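Ribosomal RNA processing protein 6 (Trypanosoma brucei brucei, PDB 4NLC) probably trims and degrades RNA from the 3' end, as the catalytic core of an exosome-associated 3'-5' exoribonuclease of the RRP6 family. Local coordinates at residues Arg4-Phe9 against Gln106-Leu111; Tyr25-Val30 against Val138-Asn143; Asp190-Val195 against Tyr230-Gln235. The protein carries 1 engineered substitution. All coordinates share one frame; numbering follows the deposited sequence.

Overall arrangement
Contact 3 is the buried one of the three and joins two helices, 185-193 and 226-238, of the exonuclease region. Contacts 1 and 2 are partly buried. In both, a loop from the N-terminal part of the chain packs on the exonuclease region, at strand 108-115 in contact 1 and helix 136-140 in contact 2. Contacts 1 and 3 lie on opposite sides of the chain's centre, with their own centres about 34 Å apart. Their chemistry differs. Contact 1 has an edge-to-face aromatic pair, contact 2 sets one leucine methyl beside a turn and a carboxylate with a bridging water, and contact 3 grips a phenylalanine with arginine and leucine.

Contact 1: Arg4-Phe9 against Gln106-Leu111; sequences RPQLTF and QGFTCL
F108 is the side chain of strand 108-115 that meets the N-terminal loop. Three residues of 4-9 gather round its ring. F9 comes over one face of it, edge first. The ring centroids are 5.6 Å apart and the planes stand at 86°, so this is a T-shaped pair. The F9 atom that leads is CZ, 4.1 Å from F108 CG. P5 meets the far end of the same ring, with P5 CG 3.8 Å from F108 CZ. Q6 crosses the F108 side chain at about a right angle, its amide plane turned 46° from the ring, and Q6 OE1 is 3.7 Å from F108 CE2. The Q6 chain bends at chi2 (100°), which brings the amide back to the ring although CB starts off to one side.

The loop is shaped by a short 3-10 turn, residues 5-8. P5 O takes two donors, T8 N at 2.8 Å and T8 OG1 at 2.7 Å. The turn folds F9 back so that Q6 CA lies over the centre of one face of its ring. R129 makes a cation-pi contact with F9.

Strand 108-115 runs between strands 92-100 and 120-123 in the mixed sheet of the exonuclease region. C110 and L111 both face E98, a classic beta bulge. F108 also meets the ring of H100 on strand 92-100 and touches D161 of helix 152-162. T109 also touches this helix, through W157 and F162, and its OG1 is hydrogen-bonded to D161.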
loop_
_atom_site.group_PDB
_atom_site.type_symbol
_atom_site.label_atom_id
_atom_site.label_comp_id
_atom_site.label_asym_id
_atom_site.label_seq_id
_atom_site.Cartn_x
_atom_site.Cartn_y
_atom_site.Cartn_z
ATOM N N ARG A 4 11.255 10.663 -10.165
ATOM C CA ARG A 4 10.457 9.479 -10.497
ATOM C C ARG A 4 11.193 8.163 -10.209
ATOM O O ARG A 4 11.967 7.716 -11.049
ATOM C CB ARG A 4 9.965 9.522 -11.952
ATOM C CG ARG A 4 9.005 10.657 -12.238
ATOM C CD ARG A 4 8.381 10.560 -13.619
ATOM N NE ARG A 4 7.439 9.438 -13.742
ATOM C CZ ARG A 4 6.153 9.470 -13.395
ATOM N NH1 ARG A 4 5.631 10.561 -12.849
ATOM N NH2 ARG A 4 5.379 8.419 -13.606
ATOM N N PRO A 5 10.947 7.489 -9.051
ATOM C CA PRO A 5 11.671 6.233 -8.764
ATOM C C PRO A 5 11.516 5.126 -9.816
ATOM O O PRO A 5 12.467 4.391 -10.041
ATOM C CB PRO A 5 11.124 5.821 -7.392
ATOM C CG PRO A 5 10.710 7.113 -6.760
ATOM C CD PRO A 5 10.100 7.877 -7.908
ATOM N N GLN A 6 10.358 5.059 -10.503
ATOM C CA GLN A 6 10.037 4.076 -11.560
ATOM C C GLN A 6 11.124 3.929 -12.624
ATOM O O GLN A 6 11.343 2.823 -13.120
ATOM C CB GLN A 6 8.717 4.415 -12.268
ATOM C CG GLN A 6 7.551 4.573 -11.334
ATOM C CD GLN A 6 7.273 6.027 -11.073
ATOM O OE1 GLN A 6 8.048 6.731 -10.425
ATOM N NE2 GLN A 6 6.135 6.489 -11.531
ATOM N N LEU A 7 11.801 5.044 -12.964
ATOM C CA LEU A 7 12.869 5.071 -13.964
ATOM C C LEU A 7 14.120 4.275 -13.510
ATOM O O LEU A 7 14.925 3.876 -14.353
ATOM C CB LEU A 7 13.218 6.522 -14.395
ATOM C CG LEU A 7 12.051 7.490 -14.801
ATOM C CD1 LEU A 7 12.587 8.716 -15.527
ATOM C CD2 LEU A 7 10.987 6.815 -15.697
ATOM N N THR A 8 14.256 4.027 -12.187
ATOM C CA THR A 8 15.340 3.243 -11.581
ATOM C C THR A 8 14.887 1.773 -11.461
ATOM O O THR A 8 15.674 0.941 -11.004
ATOM C CB THR A 8 15.721 3.770 -10.164
ATOM O OG1 THR A 8 14.785 3.287 -9.189
ATOM C CG2 THR A 8 15.852 5.288 -10.088
ATOM N N PHE A 9 13.611 1.462 -11.793
ATOM C CA PHE A 9 13.121 0.081 -11.658
ATOM C C PHE A 9 13.825 -0.852 -12.625
ATOM O O PHE A 9 14.052 -0.481 -13.773
ATOM C CB PHE A 9 11.586 -0.036 -11.766
ATOM C CG PHE A 9 10.742 0.583 -10.663
ATOM C CD1 PHE A 9 11.338 1.180 -9.550
ATOM C CD2 PHE A 9 9.347 0.575 -10.743
ATOM C CE1 PHE A 9 10.557 1.782 -8.552
ATOM C CE2 PHE A 9 8.566 1.148 -9.728
ATOM C CZ PHE A 9 9.178 1.744 -8.636
ATOM N N GLN A 106 -0.534 2.429 -10.360
ATOM C CA GLN A 106 -0.898 1.436 -9.355
ATOM C C GLN A 106 -0.378 1.830 -7.993
ATOM O O GLN A 106 -0.879 1.344 -6.982
ATOM C CB GLN A 106 -0.350 0.044 -9.729
ATOM C CG GLN A 106 -0.938 -0.551 -11.020
ATOM C CD GLN A 106 -0.315 -1.887 -11.344
ATOM O OE1 GLN A 106 -0.351 -2.836 -10.554
ATOM N NE2 GLN A 106 0.347 -1.960 -12.478
ATOM N N GLY A 107 0.634 2.691 -7.971
ATOM C CA GLY A 107 1.275 3.079 -6.724
ATOM C C GLY A 107 2.422 2.132 -6.438
ATOM O O GLY A 107 2.588 1.116 -7.127
ATOM N N PHE A 108 3.256 2.477 -5.455
ATOM C CA PHE A 108 4.378 1.620 -5.093
ATOM C C PHE A 108 4.815 1.815 -3.656
ATOM O O PHE A 108 4.777 2.926 -3.137
ATOM C CB PHE A 108 5.578 1.750 -6.083
ATOM C CG PHE A 108 6.128 3.145 -6.293
ATOM C CD1 PHE A 108 7.018 3.703 -5.386
ATOM C CD2 PHE A 108 5.783 3.884 -7.425
ATOM C CE1 PHE A 108 7.530 4.993 -5.587
ATOM C CE2 PHE A 108 6.272 5.180 -7.613
ATOM C CZ PHE A 108 7.158 5.720 -6.703
ATOM N N THR A 109 5.323 0.745 -3.049
ATOM C CA THR A 109 5.862 0.812 -1.698
ATOM C C THR A 109 7.203 1.552 -1.711
ATOM O O THR A 109 8.085 1.238 -2.515
ATOM C CB THR A 109 5.976 -0.582 -1.105
ATOM O OG1 THR A 109 4.723 -1.238 -1.296
ATOM C CG2 THR A 109 6.328 -0.544 0.386
ATOM N N CYS A 110 7.355 2.490 -0.782
ATOM C CA CYS A 110 8.560 3.310 -0.636
ATOM C C CYS A 110 9.537 2.869 0.456
ATOM O O CYS A 110 10.747 3.066 0.318
ATOM C CB CYS A 110 8.156 4.756 -0.422
ATOM S SG CYS A 110 7.440 5.514 -1.888
ATOM N N LEU A 111 9.004 2.347 1.556
ATOM C CA LEU A 111 9.780 2.023 2.740
ATOM C C LEU A 111 9.107 0.923 3.502
ATOM O O LEU A 111 7.884 0.800 3.459
ATOM C CB LEU A 111 9.786 3.282 3.613
ATOM C CG LEU A 111 11.013 3.615 4.431
ATOM C CD1 LEU A 111 12.232 3.895 3.537
ATOM C CD2 LEU A 111 10.713 4.807 5.351
#

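Contact 2: Tyr25-Val30 against Val138-Asn143; sequences YDEKGV and VFLQPN
E27 and L140 are the pair that meet here, and their side chains cross at about a right angle. From CB, E27 starts toward helix 136-140, and CB itself stays 4.6 Å from L140 CD1. CG lies between the backbone N and the carbonyl carbon (chi1 54°). The chain then bends at chi2 (-91°), which swings the carboxylate back beside the leucine. CD comes within 4.2 Å of L140 CD1. At the tip, OE2 lies against the methyl, 3.8 Å from L140 CD1, and also has a hydrogen bond outside the two segments. OE1 accepts a hydrogen bond from a water at 2.6 Å, and this water also makes a weak bond to L140 O. OE1 has a second partner in R44 NH1, a salt bridge that probably steadies the negative charge.

L140 CD1 makes the close contacts with the backbone of the turn as well: E27 N at 3.8 Å and D26 CA at 4.0 Å. No direct hydrogen bond joins the two segments, so the polar link between them goes through the water.

The loop keeps its own shape. D26 to G29 is a type I beta turn. D26 OD1 accepts from K28 N, an Asx turn, and from V30 N at 2.9 Å, and the two donors come from opposite faces of the carboxylate plane. D26 OD2 is bonded by H32 NE2.

The turn links the two short antiparallel strands 23-25 and 31-33. L140, in helix 136-140, also touches F41 and V167. The hairpin tip rests against this helix, which precedes strand 145-148.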
loop_
_atom_site.group_PDB
_atom_site.type_symbol
_atom_site.label_atom_id
_atom_site.label_comp_id
_atom_site.label_asym_id
_atom_site.label_seq_id
_atom_site.Cartn_x
_atom_site.Cartn_y
_atom_site.Cartn_z
ATOM N N TYR A 25 9.035 -15.462 -5.136
ATOM C CA TYR A 25 10.071 -16.359 -4.663
ATOM C C TYR A 25 9.659 -17.140 -3.413
ATOM O O TYR A 25 8.982 -16.604 -2.525
ATOM C CB TYR A 25 11.356 -15.576 -4.413
ATOM C CG TYR A 25 12.033 -15.111 -5.684
ATOM C CD1 TYR A 25 11.526 -14.035 -6.421
ATOM C CD2 TYR A 25 13.204 -15.715 -6.133
ATOM C CE1 TYR A 25 12.162 -13.591 -7.579
ATOM C CE2 TYR A 25 13.864 -15.257 -7.271
ATOM C CZ TYR A 25 13.337 -14.199 -7.993
ATOM O OH TYR A 25 13.990 -13.763 -9.120
ATOM N N ASP A 26 10.107 -18.387 -3.321
ATOM C CA ASP A 26 9.817 -19.192 -2.134
ATOM C C ASP A 26 10.922 -18.962 -1.088
ATOM O O ASP A 26 11.741 -18.049 -1.266
ATOM C CB ASP A 26 9.627 -20.684 -2.490
ATOM C CG ASP A 26 10.780 -21.323 -3.264
ATOM O OD1 ASP A 26 11.931 -20.829 -3.142
ATOM O OD2 ASP A 26 10.520 -22.277 -4.035
ATOM N N GLU A 27 10.952 -19.790 -0.017
ATOM C CA GLU A 27 11.933 -19.703 1.072
ATOM C C GLU A 27 13.319 -20.193 0.669
ATOM O O GLU A 27 14.281 -19.951 1.397
ATOM C CB GLU A 27 11.446 -20.395 2.362
ATOM C CG GLU A 27 11.002 -21.832 2.201
ATOM C CD GLU A 27 9.527 -21.956 1.900
ATOM O OE1 GLU A 27 8.754 -22.192 2.853
ATOM O OE2 GLU A 27 9.134 -21.765 0.728
ATOM N N LYS A 28 13.425 -20.861 -0.495
ATOM C CA LYS A 28 14.695 -21.347 -1.042
ATOM C C LYS A 28 15.253 -20.324 -2.040
ATOM O O LYS A 28 16.273 -20.568 -2.660
ATOM C CB LYS A 28 14.489 -22.704 -1.750
ATOM C CG LYS A 28 14.358 -23.891 -0.808
ATOM C CD LYS A 28 14.402 -25.191 -1.555
ATOM C CE LYS A 28 14.152 -26.357 -0.630
ATOM N NZ LYS A 28 14.370 -27.670 -1.308
ATOM N N GLY A 29 14.552 -19.215 -2.229
ATOM C CA GLY A 29 14.949 -18.193 -3.193
ATOM C C GLY A 29 14.756 -18.634 -4.631
ATOM O O GLY A 29 15.491 -18.194 -5.508
ATOM N N VAL A 30 13.784 -19.523 -4.884
ATOM C CA VAL A 30 13.446 -20.005 -6.234
ATOM C C VAL A 30 12.295 -19.135 -6.816
ATOM O O VAL A 30 11.284 -18.917 -6.147
ATOM C CB VAL A 30 13.109 -21.522 -6.234
ATOM C CG1 VAL A 30 12.514 -21.976 -7.566
ATOM C CG2 VAL A 30 14.342 -22.358 -5.877
ATOM N N VAL A 138 11.541 -15.103 5.853
ATOM C CA VAL A 138 10.988 -14.491 7.065
ATOM C C VAL A 138 9.466 -14.423 6.966
ATOM O O VAL A 138 8.787 -14.915 7.869
ATOM C CB VAL A 138 11.626 -13.107 7.418
ATOM C CG1 VAL A 138 10.962 -12.477 8.650
ATOM C CG2 VAL A 138 13.124 -13.245 7.654
ATOM N N PHE A 139 8.925 -13.824 5.877
ATOM C CA PHE A 139 7.478 -13.694 5.741
ATOM C C PHE A 139 6.728 -15.036 5.654
ATOM O O PHE A 139 5.596 -15.107 6.125
ATOM C CB PHE A 139 7.090 -12.768 4.580
ATOM C CG PHE A 139 7.363 -11.305 4.835
ATOM C CD1 PHE A 139 6.570 -10.573 5.709
ATOM C CD2 PHE A 139 8.403 -10.654 4.189
ATOM C CE1 PHE A 139 6.833 -9.211 5.955
ATOM C CE2 PHE A 139 8.659 -9.292 4.434
ATOM C CZ PHE A 139 7.857 -8.578 5.303
ATOM N N LEU A 140 7.358 -16.079 5.081
ATOM C CA LEU A 140 6.804 -17.430 4.919
ATOM C C LEU A 140 7.012 -18.329 6.126
ATOM O O LEU A 140 6.374 -19.376 6.193
ATOM C CB LEU A 140 7.355 -18.127 3.648
ATOM C CG LEU A 140 6.976 -17.506 2.277
ATOM C CD1 LEU A 140 7.593 -18.321 1.118
ATOM C CD2 LEU A 140 5.467 -17.423 2.097
ATOM N N GLN A 141 7.908 -17.946 7.065
ATOM C CA GLN A 141 8.256 -18.738 8.250
ATOM C C GLN A 141 7.077 -18.803 9.217
ATOM O O GLN A 141 6.756 -17.791 9.832
ATOM C CB GLN A 141 9.547 -18.184 8.899
ATOM C CG GLN A 141 10.145 -18.920 10.116
ATOM C CD GLN A 141 10.179 -20.414 10.099
ATOM O OE1 GLN A 141 11.040 -21.046 9.488
ATOM N NE2 GLN A 141 9.322 -21.002 10.883
ATOM N N PRO A 142 6.431 -19.989 9.371
ATOM C CA PRO A 142 5.293 -20.090 10.287
ATOM C C PRO A 142 5.613 -19.876 11.767
ATOM O O PRO A 142 4.713 -19.568 12.535
ATOM C CB PRO A 142 4.756 -21.505 10.030
ATOM C CG PRO A 142 5.898 -22.258 9.503
ATOM C CD PRO A 142 6.724 -21.291 8.730
ATOM N N ASN A 143 6.873 -20.072 12.184
ATOM C CA ASN A 143 7.222 -19.910 13.602
ATOM C C ASN A 143 7.541 -18.463 13.968
ATOM O O ASN A 143 7.862 -18.174 15.112
ATOM C CB ASN A 143 8.338 -20.865 14.010
ATOM C CG ASN A 143 8.445 -21.042 15.507
ATOM O OD1 ASN A 143 7.461 -21.341 16.198
ATOM N ND2 ASN A 143 9.633 -20.796 16.050
HETATM O O HOH W 1 8.712 -21.610 5.434
#

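Contact 3: Asp190-Val195 against Tyr230-Gln235; sequences DHFCQV and YDRLKQ
The F192 ring is held between two groups. H191 CD2 of the same helix lies over the centre of one face. The opposite face is met by R232 CB of helix 226-238, in a CH-pi contact 4.0 Å from the ring centroid and 26° off the ring normal. R232 NH2 lies at the ring edge, in plane. The guanidinium does not stack on the ring. Their planes are 80° apart, and the edge of the ring points into the guanidinium, with F192 CD1 over its centre, 3.5 Å from R232 CZ. One arginine therefore touches the phenylalanine twice, with its first methylene over the face and its flat head across the edge.

The bends of R232 explain this. Its chain turns at chi2 (-73°) and again at chi3, which brings the head back alongside the edge of F192 in place of running straight out. R232 NH1 is hydrogen-bonded to Y228 OH, one turn back in its own helix, which probably helps hold the bend.

L233 meets the outer end of the ring, on the side of its plane that R232 CB takes. Its CD2 is 3.7 Å from F192 CZ and equally far from F192 CE2. The two side chains cross at about a right angle. The same leucine touches T172, A175 and L176 of helix 172-178, so a third helix joins the packing. F192 also rests on L236.

This is helix-to-helix packing within the exonuclease region, which belongs to the RNase H-like clan. Such folds set helices around a central mixed sheet, and here F192 packs helix 185-193 against R232, L233 and L236 of helix 226-238.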
loop_
_atom_site.group_PDB
_atom_site.type_symbol
_atom_site.label_atom_id
_atom_site.label_comp_id
_atom_site.label_asym_id
_atom_site.label_seq_id
_atom_site.Cartn_x
_atom_site.Cartn_y
_atom_site.Cartn_z
ATOM N N ASP A 190 -0.783 5.525 22.048
ATOM C CA ASP A 190 -1.139 6.422 23.145
ATOM C C ASP A 190 -1.828 5.674 24.313
ATOM O O ASP A 190 -1.527 5.947 25.468
ATOM C CB ASP A 190 -1.968 7.596 22.614
ATOM C CG ASP A 190 -2.377 8.651 23.622
ATOM O OD1 ASP A 190 -1.638 8.851 24.614
ATOM O OD2 ASP A 190 -3.393 9.327 23.383
ATOM N N HIS A 191 -2.702 4.702 24.019
ATOM C CA HIS A 191 -3.431 3.961 25.059
ATOM C C HIS A 191 -2.516 3.072 25.902
ATOM O O HIS A 191 -2.595 3.078 27.130
ATOM C CB HIS A 191 -4.576 3.133 24.443
ATOM C CG HIS A 191 -5.450 2.468 25.451
ATOM N ND1 HIS A 191 -6.306 3.192 26.240
ATOM C CD2 HIS A 191 -5.565 1.159 25.768
ATOM C CE1 HIS A 191 -6.924 2.309 27.013
ATOM N NE2 HIS A 191 -6.519 1.072 26.757
ATOM N N PHE A 192 -1.642 2.324 25.242
ATOM C CA PHE A 192 -0.760 1.387 25.924
ATOM C C PHE A 192 0.596 1.967 26.345
ATOM O O PHE A 192 1.105 1.601 27.399
ATOM C CB PHE A 192 -0.574 0.133 25.069
ATOM C CG PHE A 192 -1.843 -0.671 24.904
ATOM C CD1 PHE A 192 -2.434 -1.309 25.998
ATOM C CD2 PHE A 192 -2.418 -0.844 23.648
ATOM C CE1 PHE A 192 -3.583 -2.082 25.839
ATOM C CE2 PHE A 192 -3.577 -1.611 23.494
ATOM C CZ PHE A 192 -4.150 -2.224 24.591
ATOM N N CYS A 193 1.183 2.836 25.530
ATOM C CA CYS A 193 2.513 3.368 25.812
ATOM C C CYS A 193 2.511 4.788 26.339
ATOM O O CYS A 193 3.549 5.229 26.826
ATOM C CB CYS A 193 3.407 3.246 24.579
ATOM S SG CYS A 193 3.292 1.662 23.725
ATOM N N GLN A 194 1.384 5.520 26.198
ATOM C CA GLN A 194 1.250 6.926 26.598
ATOM C C GLN A 194 2.225 7.833 25.809
ATOM O O GLN A 194 2.779 8.796 26.359
ATOM C CB GLN A 194 1.369 7.108 28.128
ATOM C CG GLN A 194 0.094 6.807 28.898
ATOM C CD GLN A 194 0.132 7.420 30.280
ATOM O OE1 GLN A 194 0.758 8.464 30.520
ATOM N NE2 GLN A 194 -0.558 6.799 31.224
ATOM N N VAL A 195 2.428 7.494 24.520
ATOM C CA VAL A 195 3.262 8.214 23.552
ATOM C C VAL A 195 2.323 8.767 22.446
ATOM O O VAL A 195 1.533 8.008 21.862
ATOM C CB VAL A 195 4.396 7.314 22.938
ATOM C CG1 VAL A 195 5.119 8.009 21.778
ATOM C CG2 VAL A 195 5.399 6.862 23.995
ATOM N N TYR A 230 1.226 -5.548 20.893
ATOM C CA TYR A 230 0.897 -6.937 20.576
ATOM C C TYR A 230 0.751 -7.778 21.883
ATOM O O TYR A 230 -0.261 -8.445 22.064
ATOM C CB TYR A 230 1.984 -7.522 19.636
ATOM C CG TYR A 230 1.923 -9.021 19.447
ATOM C CD1 TYR A 230 0.823 -9.623 18.831
ATOM C CD2 TYR A 230 2.999 -9.833 19.796
ATOM C CE1 TYR A 230 0.786 -10.997 18.589
ATOM C CE2 TYR A 230 2.977 -11.211 19.555
ATOM C CZ TYR A 230 1.864 -11.788 18.956
ATOM O OH TYR A 230 1.795 -13.145 18.764
ATOM N N ASP A 231 1.744 -7.699 22.792
ATOM C CA ASP A 231 1.751 -8.394 24.089
ATOM C C ASP A 231 0.522 -7.985 24.942
ATOM O O ASP A 231 -0.194 -8.846 25.443
ATOM C CB ASP A 231 3.041 -8.072 24.864
ATOM C CG ASP A 231 4.337 -8.633 24.325
ATOM O OD1 ASP A 231 4.285 -9.521 23.455
ATOM O OD2 ASP A 231 5.403 -8.218 24.808
ATOM N N ARG A 232 0.246 -6.680 25.029
ATOM C CA ARG A 232 -0.898 -6.141 25.776
ATOM C C ARG A 232 -2.271 -6.568 25.212
ATOM O O ARG A 232 -3.173 -6.916 25.987
ATOM C CB ARG A 232 -0.784 -4.617 25.890
ATOM C CG ARG A 232 0.370 -4.138 26.810
ATOM C CD ARG A 232 0.137 -4.329 28.308
ATOM N NE ARG A 232 -1.079 -3.655 28.788
ATOM C CZ ARG A 232 -1.159 -2.371 29.131
ATOM N NH1 ARG A 232 -0.084 -1.589 29.074
ATOM N NH2 ARG A 232 -2.313 -1.861 29.535
ATOM N N LEU A 233 -2.420 -6.574 23.862
ATOM C CA LEU A 233 -3.667 -7.023 23.214
ATOM C C LEU A 233 -3.881 -8.530 23.394
ATOM O O LEU A 233 -5.018 -8.959 23.581
ATOM C CB LEU A 233 -3.706 -6.636 21.739
ATOM C CG LEU A 233 -3.813 -5.138 21.462
ATOM C CD1 LEU A 233 -3.590 -4.844 19.987
ATOM C CD2 LEU A 233 -5.143 -4.599 21.922
ATOM N N LYS A 234 -2.783 -9.325 23.372
ATOM C CA LYS A 234 -2.840 -10.776 23.624
ATOM C C LYS A 234 -3.420 -11.061 24.997
ATOM O O LYS A 234 -4.301 -11.904 25.104
ATOM C CB LYS A 234 -1.447 -11.428 23.524
ATOM C CG LYS A 234 -1.097 -11.847 22.111
ATOM C CD LYS A 234 0.380 -12.168 21.931
ATOM C CE LYS A 234 0.945 -13.236 22.828
ATOM N NZ LYS A 234 2.216 -13.799 22.285
ATOM N N GLN A 235 -2.963 -10.335 26.034
ATOM C CA GLN A 235 -3.465 -10.497 27.417
ATOM C C GLN A 235 -4.947 -10.137 27.524
ATOM O O GLN A 235 -5.690 -10.867 28.163
ATOM C CB GLN A 235 -2.644 -9.676 28.417
ATOM C CG GLN A 235 -1.172 -10.062 28.438
ATOM C CD GLN A 235 -0.333 -9.102 29.239
ATOM O OE1 GLN A 235 -0.651 -7.922 29.393
ATOM N NE2 GLN A 235 0.786 -9.580 29.728
#